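PDB 3LME: possible translation initiation inhibitor from Rhodopseudomonas palustris, which is of unknown function but belongs to the YjgF-like (endoribonuclease L-PSP) family of small trimeric proteins. Local coordinates for residues 76-81 with 106-111. The protein carries 1 engineered substitution. Sequence-based numbering, arbitrary orientation.
Sequences LTVFVT and RTVLQV. With SO4 (sulfate ion), chain N.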
loop_
_atom_site.group_PDB
_atom_site.type_symbol
_atom_site.label_atom_id
_atom_site.label_comp_id
_atom_site.label_asym_id
_atom_site.label_seq_id
_atom_site.Cartn_x
_atom_site.Cartn_y
_atom_site.Cartn_z
ATOM N N LEU A 76 4.911 1.052 7.050
ATOM C CA LEU A 76 4.451 -0.256 7.456
ATOM C C LEU A 76 2.946 -0.314 7.274
ATOM O O LEU A 76 2.232 0.541 7.795
ATOM C CB LEU A 76 4.809 -0.497 8.921
ATOM C CG LEU A 76 6.294 -0.512 9.307
ATOM C CD1 LEU A 76 6.429 -0.803 10.771
ATOM C CD2 LEU A 76 7.033 -1.566 8.518
ATOM N N THR A 77 2.447 -1.292 6.519
ATOM C CA THR A 77 1.001 -1.474 6.425
ATOM C C THR A 77 0.654 -2.810 7.066
ATOM O O THR A 77 0.959 -3.869 6.538
ATOM C CB THR A 77 0.484 -1.346 4.956
ATOM O OG1 THR A 77 1.156 -0.253 4.297
ATOM C CG2 THR A 77 -1.029 -1.090 4.925
ATOM N N VAL A 78 0.074 -2.755 8.253
ATOM C CA VAL A 78 -0.301 -3.973 8.947
ATOM C C VAL A 78 -1.768 -4.274 8.687
ATOM O O VAL A 78 -2.652 -3.454 8.982
ATOM C CB VAL A 78 -0.049 -3.872 10.450
ATOM C CG1 VAL A 78 0.013 -5.264 11.083
ATOM C CG2 VAL A 78 1.234 -3.155 10.701
ATOM N N PHE A 79 -2.018 -5.434 8.090
ATOM C CA PHE A 79 -3.371 -5.962 7.954
ATOM C C PHE A 79 -3.578 -7.046 9.007
ATOM O O PHE A 79 -2.805 -7.998 9.115
ATOM C CB PHE A 79 -3.583 -6.539 6.560
ATOM C CG PHE A 79 -3.098 -5.650 5.456
ATOM C CD1 PHE A 79 -3.955 -4.739 4.857
ATOM C CD2 PHE A 79 -1.783 -5.725 5.010
ATOM C CE1 PHE A 79 -3.517 -3.906 3.836
ATOM C CE2 PHE A 79 -1.329 -4.893 3.961
ATOM C CZ PHE A 79 -2.208 -3.983 3.384
ATOM N N VAL A 80 -4.615 -6.879 9.803
ATOM C CA VAL A 80 -4.955 -7.847 10.807
ATOM C C VAL A 80 -6.431 -8.247 10.684
ATOM O O VAL A 80 -7.206 -7.698 9.895
ATOM C CB VAL A 80 -4.669 -7.323 12.244
ATOM C CG1 VAL A 80 -3.300 -6.705 12.326
ATOM C CG2 VAL A 80 -5.733 -6.325 12.676
ATOM N N THR A 81 -6.801 -9.199 11.520
ATOM C CA THR A 81 -8.025 -9.927 11.400
ATOM C C THR A 81 -9.067 -9.424 12.390
ATOM O O THR A 81 -10.283 -9.634 12.188
ATOM C CB THR A 81 -7.692 -11.422 11.526
ATOM O OG1 THR A 81 -7.889 -12.002 10.242
ATOM C CG2 THR A 81 -8.524 -12.168 12.610
ATOM N N ARG A 106 2.864 4.370 9.761
ATOM C CA ARG A 106 2.225 3.089 9.913
ATOM C C ARG A 106 0.745 3.197 9.641
ATOM O O ARG A 106 0.129 4.177 9.996
ATOM C CB ARG A 106 2.444 2.611 11.357
ATOM C CG ARG A 106 1.596 1.454 11.779
ATOM C CD ARG A 106 1.788 1.124 13.234
ATOM N NE ARG A 106 0.774 1.691 14.103
ATOM C CZ ARG A 106 0.569 1.264 15.340
ATOM N NH1 ARG A 106 -0.363 1.822 16.103
ATOM N NH2 ARG A 106 1.307 0.265 15.818
ATOM N N THR A 107 0.162 2.168 9.043
ATOM C CA THR A 107 -1.279 2.091 8.923
ATOM C C THR A 107 -1.771 0.681 9.286
ATOM O O THR A 107 -1.248 -0.285 8.762
ATOM C CB THR A 107 -1.747 2.607 7.531
ATOM O OG1 THR A 107 -3.095 2.218 7.305
ATOM C CG2 THR A 107 -0.889 2.053 6.419
ATOM N N VAL A 108 -2.737 0.581 10.207
ATOM C CA VAL A 108 -3.293 -0.708 10.677
ATOM C C VAL A 108 -4.772 -0.874 10.277
ATOM O O VAL A 108 -5.634 -0.161 10.774
ATOM C CB VAL A 108 -3.177 -0.877 12.258
ATOM C CG1 VAL A 108 -3.773 -2.185 12.722
ATOM C CG2 VAL A 108 -1.726 -0.795 12.761
ATOM N N LEU A 109 -5.081 -1.819 9.395
ATOM C CA LEU A 109 -6.495 -2.043 9.002
ATOM C C LEU A 109 -6.970 -3.433 9.336
ATOM O O LEU A 109 -6.176 -4.370 9.339
ATOM C CB LEU A 109 -6.706 -1.844 7.505
ATOM C CG LEU A 109 -5.700 -0.926 6.841
ATOM C CD1 LEU A 109 -5.281 -1.579 5.572
ATOM C CD2 LEU A 109 -6.279 0.444 6.603
ATOM N N GLN A 110 -8.266 -3.562 9.604
ATOM C CA GLN A 110 -8.884 -4.879 9.719
ATOM C C GLN A 110 -9.246 -5.387 8.340
ATOM O O GLN A 110 -9.556 -4.609 7.444
ATOM C CB GLN A 110 -10.114 -4.834 10.604
ATOM C CG GLN A 110 -10.590 -6.181 11.071
ATOM C CD GLN A 110 -11.739 -6.053 12.053
ATOM O OE1 GLN A 110 -11.586 -5.460 13.132
ATOM N NE2 GLN A 110 -12.913 -6.588 11.677
ATOM N N VAL A 111 -9.231 -6.695 8.170
ATOM C CA VAL A 111 -9.423 -7.281 6.859
ATOM C C VAL A 111 -10.079 -8.651 7.111
ATOM O O VAL A 111 -9.957 -9.177 8.204
ATOM C CB VAL A 111 -8.054 -7.276 6.139
ATOM C CG1 VAL A 111 -7.461 -8.656 5.998
ATOM C CG2 VAL A 111 -8.160 -6.567 4.819
HETATM S S SO4 N . -4.157 3.249 12.475
HETATM O O1 SO4 N . -4.127 2.539 11.204
HETATM O O2 SO4 N . -3.000 4.175 12.564
HETATM O O3 SO4 N . -5.417 3.972 12.614
HETATM O O4 SO4 N . -4.078 2.289 13.583
#
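Leu-109 lies alongside Phe-79, its CD1 reaching the ring obliquely at CE1, 3.4 Å away. The two sit on neighbouring parallel strands of the beta-alpha-beta unit 73-80, 83-98, 106-110, part of the YjgF-like fold. Four backbone hydrogen bonds alternate along the pair. The Val-80 N to Leu-109 O bond is the straightest, with 174° at the hydrogen. A fifth, weak bond from Val-111 N to Val-80 O carries the pairing one residue past the end of strand 106-110.

Thr-77 shares the face of Phe-79 and Leu-109. Its CG2 meets Thr-107 CG2 at 3.5 Å, methyl against methyl. Thr-107 has OG1 anti to its own N (chi1 165°), which turns CG2 toward strand 73-80. Thr-107 OG1 makes a weak hydrogen bond to Glu-121 OE1 of the second subunit and Leu-109 packs on Phe-79 of the same subunit, so this face lies in the trimer interface.

On the other face, Val-78 CB and Val-108 CG2 are 4.2 Å apart; Val-78 packs on helix 48-64 and Val-108 on helix 83-98. Val-108 CG2 also rests 3.8 Å above the Arg-106 guanidinium plane, toward its rim. Arg-106 NH2 is hydrogen-bonded to Gln-94 OE1 and Asn-91 OD1. Outward from strand 106-110, Val-108 N donates to sulfate O1 at 2.6 Å.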